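Local coordinates for HTH-type transcriptional activator AmpR (Citrobacter freundii, PDB 3KOS), which regulates transcription of the AmpC beta-lactamase gene as a DNA-binding activator of the LysR family, represented here by its effector-binding domain, at residues L14-V19 with Y61-G66; C26-L31 with L43-H48; T73-L78 with S181-R186; P105-Y110 with G151-P156. All blocks are in the same frame, centred on the assembly; numbering follows the deposited sequence.

Interaction 1 (L14-V19 with Y61-G66)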
loop_
_atom_site.group_PDB
_atom_site.type_symbol
_atom_site.label_atom_id
_atom_site.label_comp_id
_atom_site.label_asym_id
_atom_site.label_seq_id
_atom_site.Cartn_x
_atom_site.Cartn_y
_atom_site.Cartn_z
ATOM N N LEU A 14 3.239 17.715 -15.683
ATOM C CA LEU A 14 2.243 16.663 -15.833
ATOM C C LEU A 14 2.050 15.995 -14.474
ATOM O O LEU A 14 3.010 15.512 -13.880
ATOM C CB LEU A 14 2.697 15.635 -16.866
ATOM C CG LEU A 14 1.843 14.378 -17.066
ATOM C CD1 LEU A 14 0.437 14.741 -17.482
ATOM C CD2 LEU A 14 2.476 13.477 -18.113
ATOM N N LYS A 15 0.813 15.978 -13.989
ATOM C CA LYS A 15 0.533 15.450 -12.657
ATOM C C LYS A 15 -0.331 14.204 -12.771
ATOM O O LYS A 15 -1.436 14.241 -13.322
ATOM C CB LYS A 15 -0.151 16.511 -11.786
ATOM C CG LYS A 15 0.013 16.236 -10.305
ATOM C CD LYS A 15 -0.733 17.222 -9.395
ATOM C CE LYS A 15 -0.544 16.797 -7.933
ATOM N NZ LYS A 15 -1.389 17.564 -6.966
ATOM N N ILE A 16 0.189 13.090 -12.274
ATOM C CA ILE A 16 -0.499 11.823 -12.420
ATOM C C ILE A 16 -0.608 11.089 -11.083
ATOM O O ILE A 16 0.382 10.922 -10.386
ATOM C CB ILE A 16 0.208 10.930 -13.432
ATOM C CG1 ILE A 16 0.322 11.664 -14.779
ATOM C CG2 ILE A 16 -0.543 9.629 -13.602
ATOM C CD1 ILE A 16 0.660 10.765 -15.942
ATOM N N GLY A 17 -1.820 10.657 -10.754
ATOM C CA GLY A 17 -2.068 9.858 -9.561
ATOM C C GLY A 17 -2.243 8.402 -9.960
ATOM O O GLY A 17 -3.161 8.071 -10.709
ATOM N N VAL A 18 -1.375 7.531 -9.448
ATOM C CA VAL A 18 -1.294 6.155 -9.924
ATOM C C VAL A 18 -1.630 5.172 -8.795
ATOM O O VAL A 18 -1.042 5.254 -7.724
ATOM C CB VAL A 18 0.144 5.833 -10.427
ATOM C CG1 VAL A 18 0.206 4.418 -11.013
ATOM C CG2 VAL A 18 0.583 6.851 -11.483
ATOM N N VAL A 19 -2.551 4.243 -9.030
ATOM C CA VAL A 19 -2.822 3.226 -8.009
ATOM C C VAL A 19 -1.503 2.513 -7.683
ATOM O O VAL A 19 -0.737 2.165 -8.581
ATOM C CB VAL A 19 -3.945 2.240 -8.443
ATOM C CG1 VAL A 19 -3.600 1.531 -9.776
ATOM C CG2 VAL A 19 -4.231 1.230 -7.342
ATOM N N TYR A 61 -4.038 13.165 -14.970
ATOM C CA TYR A 61 -4.464 11.804 -15.247
ATOM C C TYR A 61 -4.545 10.994 -13.955
ATOM O O TYR A 61 -3.816 11.261 -12.999
ATOM C CB TYR A 61 -3.439 11.097 -16.127
ATOM C CG TYR A 61 -3.578 11.322 -17.619
ATOM C CD1 TYR A 61 -4.820 11.283 -18.245
ATOM C CD2 TYR A 61 -2.452 11.516 -18.406
ATOM C CE1 TYR A 61 -4.933 11.460 -19.625
ATOM C CE2 TYR A 61 -2.558 11.696 -19.773
ATOM C CZ TYR A 61 -3.797 11.670 -20.373
ATOM O OH TYR A 61 -3.873 11.844 -21.742
ATOM N N THR A 62 -5.402 9.982 -13.968
ATOM C CA THR A 62 -5.474 8.990 -12.894
ATOM C C THR A 62 -5.248 7.610 -13.501
ATOM O O THR A 62 -5.899 7.239 -14.477
ATOM C CB THR A 62 -6.865 8.995 -12.253
ATOM O OG1 THR A 62 -7.164 10.310 -11.772
ATOM C CG2 THR A 62 -6.933 7.999 -11.094
ATOM N N ILE A 63 -4.311 6.844 -12.952
ATOM C CA ILE A 63 -4.188 5.464 -13.388
ATOM C C ILE A 63 -4.849 4.624 -12.312
ATOM O O ILE A 63 -4.557 4.793 -11.137
ATOM C CB ILE A 63 -2.738 5.059 -13.622
ATOM C CG1 ILE A 63 -2.192 5.830 -14.843
ATOM C CG2 ILE A 63 -2.660 3.551 -13.840
ATOM C CD1 ILE A 63 -0.707 5.595 -15.124
ATOM N N ARG A 64 -5.771 3.756 -12.722
ATOM C CA ARG A 64 -6.641 3.078 -11.778
ATOM C C ARG A 64 -7.045 1.694 -12.261
ATOM O O ARG A 64 -6.902 1.361 -13.444
ATOM C CB ARG A 64 -7.901 3.923 -11.561
ATOM C CG ARG A 64 -8.774 4.013 -12.788
ATOM C CD ARG A 64 -9.523 5.344 -12.822
ATOM N NE ARG A 64 -10.258 5.581 -11.586
ATOM C CZ ARG A 64 -10.919 6.702 -11.318
ATOM N NH1 ARG A 64 -11.562 6.841 -10.163
ATOM N NH2 ARG A 64 -10.932 7.685 -12.208
ATOM N N TYR A 65 -7.578 0.901 -11.336
ATOM C CA TYR A 65 -8.089 -0.426 -11.638
ATOM C C TYR A 65 -9.603 -0.340 -11.734
ATOM O O TYR A 65 -10.246 0.247 -10.865
ATOM C CB TYR A 65 -7.721 -1.381 -10.499
ATOM C CG TYR A 65 -8.308 -2.780 -10.589
ATOM C CD1 TYR A 65 -9.546 -3.070 -10.024
ATOM C CD2 TYR A 65 -7.608 -3.815 -11.202
ATOM C CE1 TYR A 65 -10.081 -4.350 -10.076
ATOM C CE2 TYR A 65 -8.136 -5.106 -11.259
ATOM C CZ TYR A 65 -9.372 -5.360 -10.685
ATOM O OH TYR A 65 -9.912 -6.621 -10.730
ATOM N N GLY A 66 -10.173 -0.925 -12.784
ATOM C CA GLY A 66 -11.615 -0.927 -12.917
ATOM C C GLY A 66 -12.112 -1.424 -14.259
ATOM O O GLY A 66 -11.395 -2.122 -14.983
#
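Tyr61 turns its ring carbon CG to the place opposite its own carbonyl carbon (chi1 -85°), and Ile16 sets CG1 in the equivalent place, which brings the two side chains alongside each other, pointing the same way. Ile16 CG1 lies 4.0 Å from Tyr61 CB, and farther out Ile16 CD1 meets the ring at its edge, near its plane, 4.0 Å from Tyr61 CD2. The pattern recurs two residues on, where Val18 CG1 is 4.0 Å from Ile63 CB and Val18 CG2 reaches the tip of the same isoleucine. Helix 194-209 covers this apolar face: Phe199 packs on Ile16, Leu203 on Ile63, and Tyr61 OH is hydrogen-bonded to Ser200 OG.

The strands belong to the parallel part of the mixed sheet in the first lobe of this effector-binding domain, which has the fold of periplasmic binding proteins, and they run within 8° of each other. Their backbone bonds zigzag as a parallel pair requires, Tyr61 and Ile63 each using both N and O. Tyr61 N gives to Lys15 O, the longest of the four at 3.3 Å, and Tyr61 O takes the N-H of Gly17. Ile63 N gives to Gly17 O, the shortest at 2.8 Å, and Ile63 O takes that of Val19. On the other face Gly17 stands beside Thr62, whose CG2 comes to 3.8 Å from Gly17 O; next along, one face of the Arg64 guanidinium rests over that methyl while NH2 bonds Thr185 OG1.

Interaction 2 (C26-L31 with L43-H48)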
loop_
_atom_site.group_PDB
_atom_site.type_symbol
_atom_site.label_atom_id
_atom_site.label_comp_id
_atom_site.label_asym_id
_atom_site.label_seq_id
_atom_site.Cartn_x
_atom_site.Cartn_y
_atom_site.Cartn_z
ATOM N N CYS A 26 4.376 -2.042 -12.530
ATOM C CA CYS A 26 4.448 -1.727 -13.958
ATOM C C CYS A 26 5.138 -0.397 -14.286
ATOM O O CYS A 26 6.128 -0.367 -15.019
ATOM C CB CYS A 26 3.044 -1.762 -14.570
ATOM S SG CYS A 26 2.986 -1.439 -16.365
ATOM N N LEU A 27 4.616 0.707 -13.757
ATOM C CA LEU A 27 5.070 2.028 -14.197
ATOM C C LEU A 27 6.489 2.398 -13.777
ATOM O O LEU A 27 7.270 2.892 -14.587
ATOM C CB LEU A 27 4.097 3.113 -13.723
ATOM C CG LEU A 27 4.426 4.520 -14.215
ATOM C CD1 LEU A 27 4.400 4.547 -15.749
ATOM C CD2 LEU A 27 3.439 5.519 -13.618
ATOM N N PHE A 28 6.818 2.203 -12.505
ATOM C CA PHE A 28 8.101 2.677 -11.999
ATOM C C PHE A 28 9.293 2.101 -12.766
ATOM O O PHE A 28 10.217 2.834 -13.107
ATOM C CB PHE A 28 8.236 2.435 -10.485
ATOM C CG PHE A 28 7.454 3.407 -9.639
ATOM C CD1 PHE A 28 6.794 4.477 -10.212
ATOM C CD2 PHE A 28 7.390 3.249 -8.255
ATOM C CE1 PHE A 28 6.073 5.376 -9.425
ATOM C CE2 PHE A 28 6.684 4.138 -7.471
ATOM C CZ PHE A 28 6.024 5.197 -8.047
ATOM N N PRO A 29 9.265 0.797 -13.060
ATOM C CA PRO A 29 10.385 0.228 -13.816
ATOM C C PRO A 29 10.512 0.841 -15.215
ATOM O O PRO A 29 11.594 0.797 -15.802
ATOM C CB PRO A 29 10.010 -1.248 -13.932
ATOM C CG PRO A 29 9.130 -1.512 -12.731
ATOM C CD PRO A 29 8.332 -0.243 -12.578
ATOM N N LEU A 30 9.421 1.396 -15.731
ATOM C CA LEU A 30 9.419 1.962 -17.084
ATOM C C LEU A 30 9.706 3.458 -17.125
ATOM O O LEU A 30 9.861 4.027 -18.210
ATOM C CB LEU A 30 8.083 1.688 -17.767
ATOM C CG LEU A 30 7.785 0.210 -18.013
ATOM C CD1 LEU A 30 6.360 0.018 -18.470
ATOM C CD2 LEU A 30 8.767 -0.351 -19.031
ATOM N N LEU A 31 9.787 4.106 -15.966
ATOM C CA LEU A 31 9.868 5.567 -15.966
ATOM C C LEU A 31 11.104 6.125 -16.688
ATOM O O LEU A 31 11.028 7.174 -17.327
ATOM C CB LEU A 31 9.753 6.145 -14.551
ATOM C CG LEU A 31 8.324 6.285 -14.022
ATOM C CD1 LEU A 31 8.353 6.943 -12.645
ATOM C CD2 LEU A 31 7.438 7.063 -14.986
ATOM N N LEU A 43 7.324 15.368 -14.709
ATOM C CA LEU A 43 6.315 14.411 -14.280
ATOM C C LEU A 43 6.229 14.363 -12.757
ATOM O O LEU A 43 7.208 14.050 -12.086
ATOM C CB LEU A 43 6.660 13.027 -14.835
ATOM C CG LEU A 43 5.731 11.873 -14.474
ATOM C CD1 LEU A 43 4.317 12.204 -14.901
ATOM C CD2 LEU A 43 6.215 10.593 -15.146
ATOM N N HIS A 44 5.053 14.682 -12.224
ATOM C CA HIS A 44 4.802 14.627 -10.790
ATOM C C HIS A 44 3.935 13.408 -10.493
ATOM O O HIS A 44 2.746 13.408 -10.787
ATOM C CB HIS A 44 4.061 15.878 -10.331
ATOM C CG HIS A 44 4.871 17.130 -10.435
ATOM N ND1 HIS A 44 5.161 17.917 -9.343
ATOM C CD2 HIS A 44 5.467 17.721 -11.497
ATOM C CE1 HIS A 44 5.891 18.950 -9.731
ATOM N NE2 HIS A 44 6.094 18.852 -11.033
ATOM N N ILE A 45 4.531 12.373 -9.914
ATOM C CA ILE A 45 3.791 11.153 -9.629
ATOM C C ILE A 45 3.406 11.062 -8.163
ATOM O O ILE A 45 4.224 11.325 -7.288
ATOM C CB ILE A 45 4.625 9.919 -9.965
ATOM C CG1 ILE A 45 4.932 9.916 -11.461
ATOM C CG2 ILE A 45 3.888 8.655 -9.554
ATOM C CD1 ILE A 45 5.790 8.783 -11.879
ATOM N N SER A 46 2.156 10.698 -7.908
ATOM C CA SER A 46 1.709 10.390 -6.552
ATOM C C SER A 46 0.946 9.079 -6.626
ATOM O O SER A 46 0.428 8.738 -7.684
ATOM C CB SER A 46 0.816 11.507 -6.008
ATOM O OG SER A 46 -0.322 11.688 -6.833
ATOM N N THR A 47 0.912 8.322 -5.533
ATOM C CA THR A 47 0.184 7.059 -5.546
ATOM C C THR A 47 -1.091 7.158 -4.718
ATOM O O THR A 47 -1.208 8.001 -3.828
ATOM C CB THR A 47 1.043 5.870 -5.028
ATOM O OG1 THR A 47 1.359 6.079 -3.650
ATOM C CG2 THR A 47 2.332 5.743 -5.841
ATOM N N HIS A 48 -2.040 6.283 -5.017
ATOM C CA HIS A 48 -3.300 6.235 -4.288
ATOM C C HIS A 48 -3.740 4.778 -4.161
ATOM O O HIS A 48 -3.091 3.882 -4.713
ATOM C CB HIS A 48 -4.371 7.096 -4.983
ATOM C CG HIS A 48 -4.625 6.736 -6.422
ATOM N ND1 HIS A 48 -5.366 5.634 -6.794
ATOM C CD2 HIS A 48 -4.273 7.354 -7.576
ATOM C CE1 HIS A 48 -5.444 5.579 -8.112
ATOM N NE2 HIS A 48 -4.787 6.609 -8.609
#
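The helix segment 26-31 runs nearly antiparallel to strand 43-48 (159°), the CA of Leu31 lying nearest that of Leu43 and the CA of Phe28 nearest that of Ile45, with the axes 11.9 Å apart, a spacing that only side chains bridge. Ile45 is the hub. Because its CG1 stands opposite the carbonyl carbon and its CG2 opposite the backbone N (chi1 -62°), its two branches serve different partners. The CD1 end meets Leu31 tip to tip; the modelled separation of the two CD1 methyls is unusually short, so its exact value is doubtful. Leu27 CD2 approaches the same Ile45 CD1 at 4.4 Å. The other branch, Ile45 CG2, comes to the edge of the Phe28 ring, in its plane, 3.9 Å from Phe28 CE1, as the two side chains slide past each other in opposite directions.

This is the internal packing of a beta-alpha-beta unit: strand 12-19, helix 20-37, strand 41-48, the helix lying against the strands it connects, here beside the dimer interface. Toward the start of the strand, Leu31 and Leu43 cross at about a right angle, with Leu31 CD2 3.7 Å from Leu43 CD2. At the other end Thr47 CG2 is 4.3 Å from Phe28 CZ, while Thr47 OG1 is hydrogen-bonded to Asp137 OD1 of the second subunit. Met134 of that subunit packs on Phe28, Leu31 and Ile45.

Interaction 3 (T73-L78 with S181-R186)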
loop_
_atom_site.group_PDB
_atom_site.type_symbol
_atom_site.label_atom_id
_atom_site.label_comp_id
_atom_site.label_asym_id
_atom_site.label_seq_id
_atom_site.Cartn_x
_atom_site.Cartn_y
_atom_site.Cartn_z
ATOM N N THR A 73 -15.920 10.662 -17.836
ATOM C CA THR A 73 -14.506 10.344 -17.804
ATOM C C THR A 73 -14.053 9.790 -19.138
ATOM O O THR A 73 -14.703 8.917 -19.708
ATOM C CB THR A 73 -14.206 9.305 -16.716
ATOM O OG1 THR A 73 -14.264 9.929 -15.429
ATOM C CG2 THR A 73 -12.848 8.723 -16.911
ATOM N N ASP A 74 -12.932 10.302 -19.625
ATOM C CA ASP A 74 -12.316 9.786 -20.828
ATOM C C ASP A 74 -11.310 8.730 -20.398
ATOM O O ASP A 74 -10.285 9.063 -19.811
ATOM C CB ASP A 74 -11.614 10.922 -21.563
ATOM C CG ASP A 74 -11.084 10.506 -22.916
ATOM O OD1 ASP A 74 -11.508 9.443 -23.424
ATOM O OD2 ASP A 74 -10.246 11.251 -23.474
ATOM N N ALA A 75 -11.605 7.465 -20.688
ATOM C CA ALA A 75 -10.793 6.351 -20.208
ATOM C C ALA A 75 -10.090 5.624 -21.344
ATOM O O ALA A 75 -10.693 5.348 -22.381
ATOM C CB ALA A 75 -11.661 5.373 -19.416
ATOM N N GLN A 76 -8.813 5.315 -21.143
ATOM C CA GLN A 76 -8.047 4.546 -22.110
ATOM C C GLN A 76 -7.448 3.295 -21.467
ATOM O O GLN A 76 -6.848 3.365 -20.400
ATOM C CB GLN A 76 -6.951 5.411 -22.744
ATOM C CG GLN A 76 -6.018 4.627 -23.646
ATOM C CD GLN A 76 -5.380 5.489 -24.722
ATOM O OE1 GLN A 76 -4.945 6.615 -24.460
ATOM N NE2 GLN A 76 -5.317 4.959 -25.944
ATOM N N TYR A 77 -7.633 2.151 -22.113
ATOM C CA TYR A 77 -7.184 0.867 -21.582
ATOM C C TYR A 77 -5.665 0.815 -21.576
ATOM O O TYR A 77 -5.019 1.208 -22.553
ATOM C CB TYR A 77 -7.764 -0.267 -22.436
ATOM C CG TYR A 77 -7.410 -1.684 -22.016
ATOM C CD1 TYR A 77 -6.271 -2.306 -22.506
ATOM C CD2 TYR A 77 -8.242 -2.409 -21.173
ATOM C CE1 TYR A 77 -5.955 -3.604 -22.147
ATOM C CE2 TYR A 77 -7.942 -3.718 -20.817
ATOM C CZ TYR A 77 -6.794 -4.306 -21.311
ATOM O OH TYR A 77 -6.483 -5.603 -20.963
ATOM N N LEU A 78 -5.088 0.359 -20.465
ATOM C CA LEU A 78 -3.638 0.220 -20.374
ATOM C C LEU A 78 -3.230 -1.230 -20.533
ATOM O O LEU A 78 -2.502 -1.575 -21.453
ATOM C CB LEU A 78 -3.102 0.772 -19.044
ATOM C CG LEU A 78 -3.298 2.276 -18.819
ATOM C CD1 LEU A 78 -2.795 2.664 -17.435
ATOM C CD2 LEU A 78 -2.578 3.079 -19.907
ATOM N N SER A 181 -9.419 -4.163 -15.198
ATOM C CA SER A 181 -8.128 -3.962 -15.854
ATOM C C SER A 181 -7.529 -2.646 -15.385
ATOM O O SER A 181 -8.118 -1.951 -14.569
ATOM C CB SER A 181 -8.305 -3.902 -17.377
ATOM O OG SER A 181 -8.897 -5.086 -17.863
ATOM N N TYR A 182 -6.362 -2.292 -15.908
ATOM C CA TYR A 182 -5.793 -0.987 -15.585
ATOM C C TYR A 182 -6.087 0.003 -16.699
ATOM O O TYR A 182 -5.946 -0.319 -17.884
ATOM C CB TYR A 182 -4.290 -1.084 -15.279
ATOM C CG TYR A 182 -4.040 -1.819 -13.971
ATOM C CD1 TYR A 182 -4.245 -1.187 -12.743
ATOM C CD2 TYR A 182 -3.632 -3.143 -13.968
ATOM C CE1 TYR A 182 -4.049 -1.860 -11.545
ATOM C CE2 TYR A 182 -3.431 -3.833 -12.768
ATOM C CZ TYR A 182 -3.635 -3.182 -11.563
ATOM O OH TYR A 182 -3.449 -3.860 -10.367
ATOM N N TRP A 183 -6.519 1.194 -16.301
ATOM C CA TRP A 183 -6.916 2.247 -17.236
ATOM C C TRP A 183 -6.243 3.553 -16.867
ATOM O O TRP A 183 -5.878 3.771 -15.707
ATOM C CB TRP A 183 -8.427 2.479 -17.143
ATOM C CG TRP A 183 -9.250 1.299 -17.499
ATOM C CD1 TRP A 183 -9.538 0.223 -16.711
ATOM C CD2 TRP A 183 -9.921 1.076 -18.747
ATOM N NE1 TRP A 183 -10.339 -0.664 -17.397
ATOM C CE2 TRP A 183 -10.587 -0.163 -18.648
ATOM C CE3 TRP A 183 -10.015 1.802 -19.943
ATOM C CZ2 TRP A 183 -11.344 -0.689 -19.693
ATOM C CZ3 TRP A 183 -10.767 1.277 -20.982
ATOM C CH2 TRP A 183 -11.418 0.042 -20.849
ATOM N N ILE A 184 -6.091 4.435 -17.848
ATOM C CA ILE A 184 -5.715 5.812 -17.545
ATOM C C ILE A 184 -6.919 6.718 -17.860
ATOM O O ILE A 184 -7.540 6.584 -18.907
ATOM C CB ILE A 184 -4.438 6.250 -18.314
ATOM C CG1 ILE A 184 -3.974 7.641 -17.845
ATOM C CG2 ILE A 184 -4.650 6.190 -19.825
ATOM C CD1 ILE A 184 -2.521 7.985 -18.234
ATOM N N THR A 185 -7.261 7.612 -16.948
ATOM C CA THR A 185 -8.488 8.386 -17.099
ATOM C C THR A 185 -8.275 9.882 -16.898
ATOM O O THR A 185 -7.460 10.302 -16.072
ATOM C CB THR A 185 -9.628 7.865 -16.164
ATOM O OG1 THR A 185 -9.339 8.171 -14.793
ATOM C CG2 THR A 185 -9.788 6.366 -16.316
ATOM N N ARG A 186 -9.010 10.671 -17.680
ATOM C CA ARG A 186 -9.010 12.125 -17.574
ATOM C C ARG A 186 -10.452 12.545 -17.318
ATOM O O ARG A 186 -11.363 12.089 -18.008
ATOM C CB ARG A 186 -8.521 12.732 -18.907
ATOM C CG ARG A 186 -8.621 14.240 -19.013
ATOM C CD ARG A 186 -8.323 14.734 -20.449
ATOM N NE ARG A 186 -9.247 14.173 -21.438
ATOM C CZ ARG A 186 -10.381 14.761 -21.810
ATOM N NH1 ARG A 186 -10.726 15.928 -21.284
ATOM N NH2 ARG A 186 -11.167 14.190 -22.709
#
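Leu78 and Ile184 form the buried part of the contact: Leu78 CD2 is 3.7 Å from Ile184 CG2, and Leu78 CG rests over the backbone of the partner strand. Helix 194-209 closes over both, through Leu203 and Phe199, and Leu78 N is hydrogen-bonded to Tyr182 O at 2.8 Å. In the middle, Gln76 and Ile184 form a hydrogen-bonded antiparallel pair, each N giving to the other's O.

The two strands are antiparallel neighbours in the mixed sheet of the first lobe, strand 181-187 lying between strands 61-66 and 73-86, and strand 73-86 runs on toward the second lobe.

On the other face Tyr77 is exposed yet closely stacked. It lays its CB over one face of the Trp183 six-membered ring, 4.0 Å from the centroid, and turns its ring edge to that ring's face in a T-shaped pair with planes at 89°. The more open part is the far end, beyond the exposed Gln76, where Arg186 NH2 makes a salt bridge to Asp74 OD2, 3.2 Å. The carboxylate oxygen lies in the guanidinium plane but is met from above its own plane, the planes of the two groups 78° apart; Arg186 NH1 meanwhile bonds Arg190 O.

Interaction 4 (P105-Y110 with G151-P156); sequences PLLRSY and GVAIAP
In the second lobe of the effector-binding domain, a single backbone bridge at Leu106 and Val152 joins strand 106-109, which pairs on its other side with strand 133-136, to the segment 151-156. The residue numbers rise together on both sides, Pro105 beside Gly151, Leu106 beside Val152 and Leu107 beside Ala153. Val152 is gripped twice: its N gives to Pro105 O at 3.0 Å, and its O takes the N-H of Leu107 at 2.9 Å, the donor tilted 35° from the carbonyl plane. Pro105 O also lies 3.2 Å from Gly151 CA, so the backbones are in close touch at this end.

Leu107 carries most of the side-chain contact. Its CG is placed opposite the carbonyl carbon and beside the backbone N (chi1 -45°), which sends the side chain across the partner backbone, over Gly151, Val152 and Ala153. Leu107 CB is 3.6 Å from Val152 O, CD1 of Leu107 is 3.7 Å from Gly151 O, and the same CD1 meets Ala153 CB at 4.1 Å. Met142 of helix 139-147 packs on both Leu107 and Ala153.

Beyond the bridge the chains separate. Leu107 O makes its hydrogen bond to Trp115 NE1, outside the two segments. Ile154 CG2 comes to 3.9 Å from Leu107 O, with Trp115 packing on the isoleucine as well. The chemistry therefore implies a short seam, fastened by two backbone bonds in an apolar setting, in which an indole from helix 114-121 satisfies the carbonyl where the strand pairing gives out.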
loop_
_atom_site.group_PDB
_atom_site.type_symbol
_atom_site.label_atom_id
_atom_site.label_comp_id
_atom_site.label_asym_id
_atom_site.label_seq_id
_atom_site.Cartn_x
_atom_site.Cartn_y
_atom_site.Cartn_z
ATOM N N PRO A 105 -6.436 -18.773 6.011
ATOM C CA PRO A 105 -7.297 -17.593 5.908
ATOM C C PRO A 105 -7.191 -17.020 4.503
ATOM O O PRO A 105 -6.208 -17.280 3.819
ATOM C CB PRO A 105 -6.680 -16.616 6.918
ATOM C CG PRO A 105 -5.925 -17.483 7.872
ATOM C CD PRO A 105 -5.395 -18.613 7.043
ATOM N N LEU A 106 -8.193 -16.260 4.084
ATOM C CA LEU A 106 -8.194 -15.688 2.751
ATOM C C LEU A 106 -7.919 -14.195 2.823
ATOM O O LEU A 106 -8.364 -13.517 3.742
ATOM C CB LEU A 106 -9.527 -15.958 2.054
ATOM C CG LEU A 106 -9.889 -17.441 1.858
ATOM C CD1 LEU A 106 -11.290 -17.581 1.283
ATOM C CD2 LEU A 106 -8.867 -18.130 0.958
ATOM N N LEU A 107 -7.174 -13.691 1.848
ATOM C CA LEU A 107 -6.908 -12.266 1.738
ATOM C C LEU A 107 -7.579 -11.797 0.461
ATOM O O LEU A 107 -7.434 -12.436 -0.586
ATOM C CB LEU A 107 -5.395 -12.000 1.635
ATOM C CG LEU A 107 -4.511 -12.773 2.627
ATOM C CD1 LEU A 107 -3.035 -12.431 2.442
ATOM C CD2 LEU A 107 -4.923 -12.535 4.067
ATOM N N ARG A 108 -8.310 -10.692 0.545
ATOM C CA ARG A 108 -8.987 -10.148 -0.629
ATOM C C ARG A 108 -9.042 -8.625 -0.592
ATOM O O ARG A 108 -8.712 -8.007 0.420
ATOM C CB ARG A 108 -10.401 -10.715 -0.748
ATOM C CG ARG A 108 -11.336 -10.308 0.373
ATOM C CD ARG A 108 -12.776 -10.555 -0.051
ATOM N NE ARG A 108 -13.736 -10.357 1.026
ATOM C CZ ARG A 108 -14.260 -9.184 1.368
ATOM N NH1 ARG A 108 -13.909 -8.077 0.736
ATOM N NH2 ARG A 108 -15.138 -9.119 2.357
ATOM N N SER A 109 -9.436 -8.025 -1.713
ATOM C CA SER A 109 -9.630 -6.582 -1.777
ATOM C C SER A 109 -11.013 -6.241 -1.240
ATOM O O SER A 109 -11.733 -7.116 -0.760
ATOM C CB SER A 109 -9.537 -6.099 -3.222
ATOM O OG SER A 109 -10.759 -6.381 -3.890
ATOM N N TYR A 110 -11.388 -4.970 -1.337
ATOM C CA TYR A 110 -12.716 -4.532 -0.916
ATOM C C TYR A 110 -13.857 -5.098 -1.765
ATOM O O TYR A 110 -15.023 -4.867 -1.455
ATOM C CB TYR A 110 -12.806 -3.014 -0.919
ATOM C CG TYR A 110 -12.248 -2.335 0.309
ATOM C CD1 TYR A 110 -10.993 -2.663 0.807
ATOM C CD2 TYR A 110 -12.968 -1.334 0.952
ATOM C CE1 TYR A 110 -10.471 -2.021 1.928
ATOM C CE2 TYR A 110 -12.460 -0.687 2.067
ATOM C CZ TYR A 110 -11.211 -1.034 2.549
ATOM O OH TYR A 110 -10.705 -0.384 3.654
ATOM N N GLY A 151 -2.075 -15.584 4.909
ATOM C CA GLY A 151 -3.167 -16.236 4.217
ATOM C C GLY A 151 -2.868 -16.310 2.739
ATOM O O GLY A 151 -1.776 -15.944 2.298
ATOM N N VAL A 152 -3.833 -16.806 1.975
ATOM C CA VAL A 152 -3.708 -16.875 0.529
ATOM C C VAL A 152 -4.376 -15.647 -0.076
ATOM O O VAL A 152 -5.532 -15.359 0.217
ATOM C CB VAL A 152 -4.364 -18.153 -0.022
ATOM C CG1 VAL A 152 -4.248 -18.201 -1.554
ATOM C CG2 VAL A 152 -3.715 -19.380 0.603
ATOM N N ALA A 153 -3.623 -14.917 -0.894
ATOM C CA ALA A 153 -4.120 -13.706 -1.535
ATOM C C ALA A 153 -4.694 -14.023 -2.911
ATOM O O ALA A 153 -4.438 -15.081 -3.470
ATOM C CB ALA A 153 -2.987 -12.712 -1.687
ATOM N N ILE A 154 -5.483 -13.106 -3.444
ATOM C CA ILE A 154 -5.851 -13.175 -4.849
ATOM C C ILE A 154 -5.692 -11.774 -5.419
ATOM O O ILE A 154 -6.254 -10.807 -4.893
ATOM C CB ILE A 154 -7.272 -13.772 -5.060
ATOM C CG1 ILE A 154 -7.562 -13.954 -6.561
ATOM C CG2 ILE A 154 -8.335 -12.921 -4.361
ATOM C CD1 ILE A 154 -8.825 -14.773 -6.847
ATOM N N ALA A 155 -4.899 -11.661 -6.481
ATOM C CA ALA A 155 -4.495 -10.356 -6.980
ATOM C C ALA A 155 -4.007 -10.440 -8.421
ATOM O O ALA A 155 -3.793 -11.538 -8.941
ATOM C CB ALA A 155 -3.401 -9.764 -6.074
ATOM N N PRO A 156 -3.838 -9.282 -9.079
ATOM C CA PRO A 156 -3.364 -9.299 -10.470
ATOM C C PRO A 156 -1.933 -9.818 -10.573
ATOM O O PRO A 156 -0.988 -9.151 -10.151
ATOM C CB PRO A 156 -3.424 -7.829 -10.880
ATOM C CG PRO A 156 -4.515 -7.254 -10.031
ATOM C CD PRO A 156 -4.315 -7.945 -8.682
#

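Overall arrangement
Interactions 1, 2 and 3 lie in the first lobe around one mixed sheet. Interaction 1 is the shared middle: its centre is about 9 Å from those of interactions 2 and 3, which are about 15 Å apart. Strand 41-48 neighbours strand 12-19, and strand 181-187 neighbours strand 61-66. Strand 73-86 then carries the sheet on to strand 153-156 of interaction 4 in the second lobe, whose centre is 23 to 24 Å from the others; Tyr182 and Pro156 touch. Along the chain, interaction 2 is nested within the loop closed by interaction 1, and interaction 4 within that closed by interaction 3. The first lobe is thus completed by a strand returning from the second.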